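Local coordinates for protein glucoamylase (Thermoanaerobacterium thermosaccharolyticum, PDB 1LF6) that hydrolyses terminal alpha-1,4-linked glucose residues one after another from the non-reducing ends of glucan chains, probably releasing beta-D-glucose, at residues 358-369 with 404-413; 539-547 with 673-683. All blocks are in the same frame, centred on the assembly; numbering follows the deposited sequence.

Contact 1. Residues 358-369 with 404-413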
# COMPACT_ATOMS: atom_id res chain seq x y z
N VAL A 358 14.74 -9.28 11.40
CA VAL A 358 15.95 -8.82 10.73
C VAL A 358 16.09 -9.40 9.32
O VAL A 358 16.57 -8.72 8.42
CB VAL A 358 17.19 -9.18 11.57
CG1 VAL A 358 18.46 -8.67 10.90
CG2 VAL A 358 17.05 -8.56 12.95
N ASP A 359 15.66 -10.65 9.14
CA ASP A 359 15.75 -11.31 7.83
C ASP A 359 15.05 -10.52 6.73
O ASP A 359 15.58 -10.37 5.63
CB ASP A 359 15.12 -12.71 7.90
CG ASP A 359 15.95 -13.69 8.71
OD1 ASP A 359 15.42 -14.78 9.04
OD2 ASP A 359 17.12 -13.39 9.01
N SER A 360 13.85 -10.03 7.03
CA SER A 360 13.09 -9.26 6.06
C SER A 360 13.81 -7.97 5.68
O SER A 360 13.82 -7.57 4.52
CB SER A 360 11.70 -8.95 6.59
OG SER A 360 10.92 -10.13 6.68
N ALA A 361 14.42 -7.31 6.67
CA ALA A 361 15.14 -6.07 6.41
C ALA A 361 16.35 -6.36 5.52
O ALA A 361 16.64 -5.61 4.58
CB ALA A 361 15.59 -5.44 7.71
N ASN A 362 17.07 -7.44 5.80
CA ASN A 362 18.24 -7.81 5.01
C ASN A 362 17.88 -8.17 3.58
O ASN A 362 18.63 -7.86 2.65
CB ASN A 362 18.98 -8.99 5.65
CG ASN A 362 20.06 -8.53 6.60
OD1 ASN A 362 20.96 -7.77 6.22
ND2 ASN A 362 20.00 -8.99 7.84
N ARG A 363 16.74 -8.83 3.39
CA ARG A 363 16.31 -9.19 2.06
C ARG A 363 16.02 -7.91 1.28
O ARG A 363 16.32 -7.81 0.09
CB ARG A 363 15.07 -10.06 2.13
CG ARG A 363 15.04 -11.18 1.10
CD ARG A 363 13.86 -12.10 1.35
NE ARG A 363 13.81 -12.50 2.75
CZ ARG A 363 12.81 -12.21 3.58
NH1 ARG A 363 11.77 -11.51 3.16
NH2 ARG A 363 12.86 -12.62 4.84
N SER A 364 15.43 -6.92 1.94
CA SER A 364 15.12 -5.67 1.26
C SER A 364 16.43 -4.95 0.92
O SER A 364 16.54 -4.33 -0.14
CB SER A 364 14.22 -4.78 2.13
OG SER A 364 14.94 -4.12 3.14
N LEU A 365 17.42 -5.05 1.80
CA LEU A 365 18.71 -4.42 1.53
C LEU A 365 19.38 -5.10 0.35
O LEU A 365 19.93 -4.44 -0.54
CB LEU A 365 19.63 -4.48 2.75
CG LEU A 365 21.00 -3.80 2.62
CD1 LEU A 365 20.81 -2.33 2.27
CD2 LEU A 365 21.79 -3.95 3.92
N ASP A 366 19.34 -6.43 0.33
CA ASP A 366 19.94 -7.19 -0.76
C ASP A 366 19.24 -6.90 -2.09
O ASP A 366 19.85 -7.01 -3.15
CB ASP A 366 19.90 -8.68 -0.44
CG ASP A 366 20.99 -9.09 0.53
OD1 ASP A 366 20.72 -9.91 1.43
OD2 ASP A 366 22.12 -8.58 0.38
N TYR A 367 17.96 -6.54 -2.02
CA TYR A 367 17.22 -6.20 -3.23
C TYR A 367 17.85 -4.92 -3.79
O TYR A 367 18.13 -4.82 -4.98
CB TYR A 367 15.75 -5.94 -2.90
CG TYR A 367 14.95 -5.40 -4.07
CD1 TYR A 367 14.49 -6.24 -5.08
CD2 TYR A 367 14.70 -4.03 -4.19
CE1 TYR A 367 13.80 -5.74 -6.18
CE2 TYR A 367 14.01 -3.52 -5.29
CZ TYR A 367 13.56 -4.38 -6.28
OH TYR A 367 12.90 -3.88 -7.38
N LEU A 368 18.07 -3.95 -2.91
CA LEU A 368 18.66 -2.66 -3.29
C LEU A 368 20.08 -2.83 -3.82
O LEU A 368 20.51 -2.11 -4.73
CB LEU A 368 18.67 -1.72 -2.08
CG LEU A 368 17.30 -1.24 -1.56
CD1 LEU A 368 17.50 -0.48 -0.27
CD2 LEU A 368 16.62 -0.37 -2.60
N ALA A 369 20.82 -3.78 -3.24
CA ALA A 369 22.18 -4.05 -3.67
C ALA A 369 22.15 -4.51 -5.12
O ALA A 369 23.03 -4.18 -5.92
CB ALA A 369 22.81 -5.13 -2.79
N LEU A 404 20.94 1.96 5.98
CA LEU A 404 20.40 0.65 6.33
C LEU A 404 21.55 -0.38 6.40
O LEU A 404 21.56 -1.24 7.27
CB LEU A 404 19.37 0.20 5.28
CG LEU A 404 18.64 -1.13 5.54
CD1 LEU A 404 17.93 -1.09 6.87
CD2 LEU A 404 17.64 -1.38 4.41
N SER A 405 22.50 -0.29 5.48
CA SER A 405 23.63 -1.20 5.47
C SER A 405 24.37 -1.08 6.80
O SER A 405 24.85 -2.07 7.37
CB SER A 405 24.58 -0.87 4.32
OG SER A 405 24.00 -1.20 3.08
N TYR A 406 24.46 0.15 7.31
CA TYR A 406 25.13 0.40 8.57
C TYR A 406 24.39 -0.21 9.75
O TYR A 406 24.99 -0.87 10.60
CB TYR A 406 25.29 1.91 8.78
CG TYR A 406 25.60 2.27 10.21
CD1 TYR A 406 24.60 2.73 11.07
CD2 TYR A 406 26.88 2.07 10.74
CE1 TYR A 406 24.85 2.99 12.40
CE2 TYR A 406 27.14 2.32 12.08
CZ TYR A 406 26.13 2.78 12.90
OH TYR A 406 26.38 2.98 14.23
N ARG A 407 23.08 0.02 9.83
CA ARG A 407 22.29 -0.51 10.93
C ARG A 407 22.23 -2.04 10.93
O ARG A 407 22.14 -2.66 11.99
CB ARG A 407 20.88 0.08 10.91
CG ARG A 407 20.86 1.58 11.21
CD ARG A 407 19.48 2.00 11.67
NE ARG A 407 19.12 1.34 12.92
CZ ARG A 407 17.91 0.88 13.19
NH1 ARG A 407 16.93 1.01 12.31
NH2 ARG A 407 17.67 0.29 14.35
N LEU A 408 22.27 -2.64 9.75
CA LEU A 408 22.23 -4.09 9.64
C LEU A 408 23.66 -4.65 9.72
O LEU A 408 23.87 -5.86 9.64
CB LEU A 408 21.57 -4.52 8.33
CG LEU A 408 20.04 -4.37 8.32
CD1 LEU A 408 19.49 -4.60 6.93
CD2 LEU A 408 19.44 -5.36 9.30
N LYS A 409 24.63 -3.75 9.90
CA LYS A 409 26.03 -4.13 9.99
C LYS A 409 26.46 -4.99 8.82
O LYS A 409 27.25 -5.93 8.97
CB LYS A 409 26.31 -4.86 11.31
CG LYS A 409 26.12 -3.97 12.53
CD LYS A 409 26.48 -4.68 13.82
CE LYS A 409 26.34 -3.74 15.01
NZ LYS A 409 26.77 -4.39 16.28
N ARG A 410 25.93 -4.67 7.65
CA ARG A 410 26.26 -5.40 6.43
C ARG A 410 27.44 -4.76 5.73
O ARG A 410 27.31 -4.17 4.65
CB ARG A 410 25.04 -5.41 5.49
CG ARG A 410 23.88 -6.24 6.02
CD ARG A 410 24.25 -7.71 6.03
NE ARG A 410 24.63 -8.15 4.69
CZ ARG A 410 23.76 -8.46 3.73
NH1 ARG A 410 22.47 -8.39 3.93
NH2 ARG A 410 24.19 -8.83 2.55
N TYR A 411 28.61 -4.88 6.36
CA TYR A 411 29.84 -4.30 5.82
C TYR A 411 30.32 -5.04 4.59
O TYR A 411 31.25 -4.60 3.90
CB TYR A 411 30.93 -4.32 6.90
CG TYR A 411 30.46 -3.79 8.23
CD1 TYR A 411 29.69 -2.63 8.32
CD2 TYR A 411 30.80 -4.45 9.42
CE1 TYR A 411 29.27 -2.14 9.55
CE2 TYR A 411 30.38 -3.96 10.65
CZ TYR A 411 29.61 -2.81 10.71
OH TYR A 411 29.21 -2.32 11.92
N ASP A 412 29.67 -6.16 4.30
CA ASP A 412 30.02 -6.97 3.14
C ASP A 412 29.50 -6.33 1.86
O ASP A 412 29.89 -6.72 0.76
CB ASP A 412 29.41 -8.36 3.31
CG ASP A 412 27.90 -8.31 3.47
OD1 ASP A 412 27.18 -8.71 2.52
OD2 ASP A 412 27.43 -7.87 4.53
N LEU A 413 28.62 -5.34 1.99
CA LEU A 413 28.05 -4.67 0.83
C LEU A 413 28.78 -3.37 0.45
O LEU A 413 28.31 -2.61 -0.39
CB LEU A 413 26.57 -4.36 1.07
CG LEU A 413 25.64 -5.56 1.31
CD1 LEU A 413 24.24 -5.06 1.60
CD2 LEU A 413 25.65 -6.48 0.08
O HOH W 1 22.32 -8.04 9.63
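Arg410 meets Asn362 and Asp366 with the rim of its guanidinium, reaching over from the turn behind one helix to two residues a helical turn apart on another. NH1 of Arg410 gives Asn362 OD1 a bond of 2.8 Å; the oxygen lies in the guanidinium plane, but the nitrogen stands above the plane of the amide. NH2 of Arg410 reaches the syn lone pair of Asp366 OD2 at 3.0 Å, the two flat groups turned 58° apart.

Beneath this polar rim lies an apolar layer. Leu365, its CG anti to the backbone N (chi1 -178°), pushes its two methyls between the segments: CD1 rests on Leu404 CD2 at 3.9 Å, while CD2 meets Leu413 CD1 tip to tip at 3.6 Å. Leu408 slides past Val358, its CD2 3.8 Å from Val358 CG1, and turns CD1 to Ala361. Branched leucine suits positions 365 and 408 because each fork serves two neighbours.

A second shell sets the arginine. Arg410 grips Asp412 side-on, Arg410 NE to Asp412 OD2 at 2.8 Å and Arg410 NH2 to Asp412 OD1, which fixes the rotation of the group. Without this guanidinium, as with an alanine here, Asp366 and Asp412 would probably be left as two nearby like charges, and Asn362 OD1 would lose its donor. The chain can turn here because Lys409 takes positive phi in a Schellman motif, and a water joins Asn362 ND2 to Leu408 O.

In the (alpha/alpha) barrel, Ala361 and Leu408 both lean on Ile353 of helix 342-355, while Ser405 bonds Pro401 O and packs against helices 414-428 and 445-464.

Contact 2. Residues 539-547 with 673-683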
# COMPACT_ATOMS: atom_id res chain seq x y z
N LEU A 539 15.91 16.18 10.01
CA LEU A 539 17.19 16.65 10.53
C LEU A 539 17.44 16.05 11.91
O LEU A 539 18.53 15.58 12.20
CB LEU A 539 17.21 18.18 10.63
CG LEU A 539 17.33 19.00 9.34
CD1 LEU A 539 16.91 20.44 9.60
CD2 LEU A 539 18.76 18.93 8.80
N VAL A 540 16.42 16.09 12.77
CA VAL A 540 16.54 15.54 14.12
C VAL A 540 16.40 14.01 14.12
O VAL A 540 17.13 13.30 14.81
CB VAL A 540 15.50 16.17 15.08
CG1 VAL A 540 15.59 17.70 15.03
CG2 VAL A 540 14.11 15.72 14.69
N ARG A 541 15.46 13.51 13.32
CA ARG A 541 15.22 12.07 13.21
C ARG A 541 16.50 11.32 12.85
O ARG A 541 16.77 10.23 13.38
CB ARG A 541 14.16 11.82 12.13
CG ARG A 541 13.77 10.36 11.93
CD ARG A 541 13.23 9.73 13.20
NE ARG A 541 12.57 8.46 12.92
CZ ARG A 541 11.32 8.32 12.47
NH1 ARG A 541 10.83 7.12 12.24
NH2 ARG A 541 10.56 9.39 12.26
N LEU A 542 17.31 11.90 11.97
CA LEU A 542 18.56 11.27 11.54
C LEU A 542 19.78 11.60 12.40
O LEU A 542 20.87 11.09 12.13
CB LEU A 542 18.84 11.63 10.08
CG LEU A 542 17.95 10.91 9.06
CD1 LEU A 542 17.91 11.68 7.75
CD2 LEU A 542 18.48 9.50 8.85
N GLY A 543 19.60 12.42 13.42
CA GLY A 543 20.70 12.79 14.30
C GLY A 543 21.65 13.84 13.74
O GLY A 543 22.81 13.94 14.16
N VAL A 544 21.15 14.62 12.79
CA VAL A 544 21.94 15.66 12.14
C VAL A 544 21.84 16.97 12.91
O VAL A 544 22.80 17.74 12.97
CB VAL A 544 21.47 15.85 10.67
CG1 VAL A 544 22.22 16.99 10.02
CG2 VAL A 544 21.71 14.55 9.90
N LYS A 545 20.67 17.22 13.50
CA LYS A 545 20.43 18.42 14.31
C LYS A 545 19.83 18.00 15.64
O LYS A 545 19.19 16.95 15.73
CB LYS A 545 19.46 19.37 13.59
CG LYS A 545 20.02 19.98 12.30
CD LYS A 545 21.14 20.98 12.58
CE LYS A 545 21.65 21.62 11.30
NZ LYS A 545 22.71 22.65 11.56
N SER A 546 20.04 18.80 16.69
CA SER A 546 19.51 18.50 18.02
C SER A 546 18.04 18.86 18.09
O SER A 546 17.62 19.88 17.54
CB SER A 546 20.27 19.28 19.09
OG SER A 546 21.66 19.05 18.98
N ALA A 547 17.25 18.04 18.79
CA ALA A 547 15.82 18.30 18.93
C ALA A 547 15.54 19.66 19.57
O ALA A 547 14.48 20.25 19.34
CB ALA A 547 15.16 17.19 19.74
N ASP A 673 15.10 4.09 15.34
CA ASP A 673 15.69 3.98 14.01
C ASP A 673 16.76 5.03 13.67
O ASP A 673 17.17 5.14 12.51
CB ASP A 673 14.59 3.98 12.93
CG ASP A 673 13.81 5.29 12.88
OD1 ASP A 673 14.00 6.15 13.76
OD2 ASP A 673 13.00 5.43 11.95
N MET A 674 17.22 5.78 14.66
CA MET A 674 18.25 6.79 14.40
C MET A 674 19.65 6.17 14.44
O MET A 674 20.00 5.49 15.40
CB MET A 674 18.16 7.94 15.42
CG MET A 674 19.26 8.99 15.28
SD MET A 674 19.01 10.41 16.35
CE MET A 674 19.27 9.65 17.98
N PRO A 675 20.45 6.38 13.39
CA PRO A 675 21.81 5.83 13.36
C PRO A 675 22.68 6.54 14.40
O PRO A 675 22.94 7.74 14.30
CB PRO A 675 22.25 6.09 11.92
CG PRO A 675 21.50 7.36 11.56
CD PRO A 675 20.13 7.10 12.14
N ASP A 676 23.11 5.79 15.41
CA ASP A 676 23.89 6.36 16.51
C ASP A 676 25.15 7.14 16.17
O ASP A 676 25.44 8.15 16.81
CB ASP A 676 24.24 5.27 17.54
CG ASP A 676 24.85 4.05 16.89
OD1 ASP A 676 25.61 3.33 17.57
OD2 ASP A 676 24.55 3.81 15.71
N ILE A 677 25.92 6.70 15.18
CA ILE A 677 27.14 7.41 14.85
C ILE A 677 26.87 8.80 14.30
O ILE A 677 27.68 9.71 14.46
CB ILE A 677 28.03 6.62 13.87
CG1 ILE A 677 27.77 7.01 12.42
CG2 ILE A 677 27.70 5.19 13.97
CD1 ILE A 677 28.62 6.22 11.44
N VAL A 678 25.72 8.97 13.64
CA VAL A 678 25.38 10.28 13.10
C VAL A 678 25.02 11.18 14.28
O VAL A 678 25.54 12.29 14.41
CB VAL A 678 24.17 10.20 12.16
CG1 VAL A 678 23.83 11.60 11.65
CG2 VAL A 678 24.46 9.26 11.00
N TYR A 679 24.14 10.67 15.14
CA TYR A 679 23.71 11.42 16.31
C TYR A 679 24.91 11.81 17.18
O TYR A 679 25.03 12.96 17.61
CB TYR A 679 22.73 10.57 17.13
CG TYR A 679 22.40 11.16 18.49
CD1 TYR A 679 21.45 12.16 18.62
CD2 TYR A 679 23.07 10.73 19.63
CE1 TYR A 679 21.18 12.74 19.86
CE2 TYR A 679 22.81 11.30 20.87
CZ TYR A 679 21.87 12.30 20.98
OH TYR A 679 21.62 12.87 22.20
N LYS A 680 25.79 10.86 17.44
CA LYS A 680 26.95 11.12 18.29
C LYS A 680 27.88 12.19 17.73
O LYS A 680 28.47 12.96 18.48
CB LYS A 680 27.73 9.82 18.53
CG LYS A 680 27.08 8.92 19.58
CD LYS A 680 27.78 7.58 19.70
CE LYS A 680 27.63 6.75 18.42
NZ LYS A 680 28.28 5.42 18.52
N ARG A 681 27.99 12.26 16.41
CA ARG A 681 28.87 13.23 15.78
C ARG A 681 28.29 14.64 15.66
O ARG A 681 29.02 15.63 15.76
CB ARG A 681 29.27 12.74 14.39
CG ARG A 681 30.45 13.50 13.79
CD ARG A 681 30.79 13.00 12.40
NE ARG A 681 31.98 13.67 11.88
CZ ARG A 681 33.21 13.48 12.33
NH1 ARG A 681 34.23 14.15 11.81
NH2 ARG A 681 33.43 12.62 13.31
N TYR A 682 26.99 14.75 15.45
CA TYR A 682 26.36 16.05 15.24
C TYR A 682 25.38 16.55 16.28
O TYR A 682 25.31 17.75 16.53
CB TYR A 682 25.67 16.05 13.88
CG TYR A 682 26.57 15.68 12.72
CD1 TYR A 682 27.57 16.55 12.29
CD2 TYR A 682 26.42 14.46 12.05
CE1 TYR A 682 28.40 16.22 11.22
CE2 TYR A 682 27.24 14.12 10.98
CZ TYR A 682 28.22 15.01 10.56
OH TYR A 682 28.98 14.72 9.46
N VAL A 683 24.61 15.64 16.87
CA VAL A 683 23.60 16.03 17.84
C VAL A 683 23.91 15.75 19.31
O VAL A 683 23.33 16.38 20.19
CB VAL A 683 22.25 15.37 17.49
CG1 VAL A 683 21.19 15.75 18.51
CG2 VAL A 683 21.83 15.81 16.11
O HOH W 2 16.65 7.76 11.77
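Met674 lies along the turn at Gly543, where a Schellman motif ends helix 538-541 in the helical, (alpha/alpha)-barrel domain and the chain's last helix, 676-682, packs against it. A chi1 of 176° and a chi2 of 173° stretch Met674 out, which brings its SD to 3.6 Å from Gly543 CA. On the helix side Tyr679 brings its own CA to 3.4 Å from Gly543 O in a CA-H...O contact. Glycine suits the place twice over: phi is positive, and a beta carbon would collide with Tyr679 CA and press on the sulfur.

Valines fill the space beside this backbone approach. Val544 CG2 meets Val678 CG1 at 4.0 Å, the two side chains crossing at a slant, and the puckered ring of Pro675 sets CG against Leu542 O at 3.8 Å. Tyr682 sets its CB against Val544 O, with Gly543 O at the edge of its ring, and the end of the side chain leads away; its hydroxyl bonds Asp479 on helix 468-489.

At the other end the contact is ionic. Arg541 and Asp673 cross at about a right angle, and the arginine grips the carboxylate side-on. NE takes the syn lone pair of OD1, while NH1 meets OD2 on its syn side, out of the carboxylate plane. The length and several nitrogens of arginine let it hold a second acid, since NH2 also pairs with Glu658. A water donates to Arg541 O and to Asp673 O. The straighter bond of the ionic pair runs from Arg541 NE to Asp673 OD1, 2.8 Å long with 168° at the hydrogen.

Overall arrangement
From the N terminus the chain first builds beta-sheets, then enters the helical domain, where both contacts lie. Contact 1 closes a short loop, with 34 residues between segments 358-369 and 404-413. Contact 2 opens only later and leaves 125 residues between its segments 539-547 and 673-683, the second of them close to the C terminus. The two are therefore in series, neither nested nor crossed. Their centres are about 20 Å apart, and helix 395-407 joins them: Tyr406 probably hydrogen-bonds Asp676, and Arg407 packs on Asp673. The C-terminal segment thus touches both helix 395-407 and the end of helix 538-541, away from the probable catalytic residues Glu435 and Glu438.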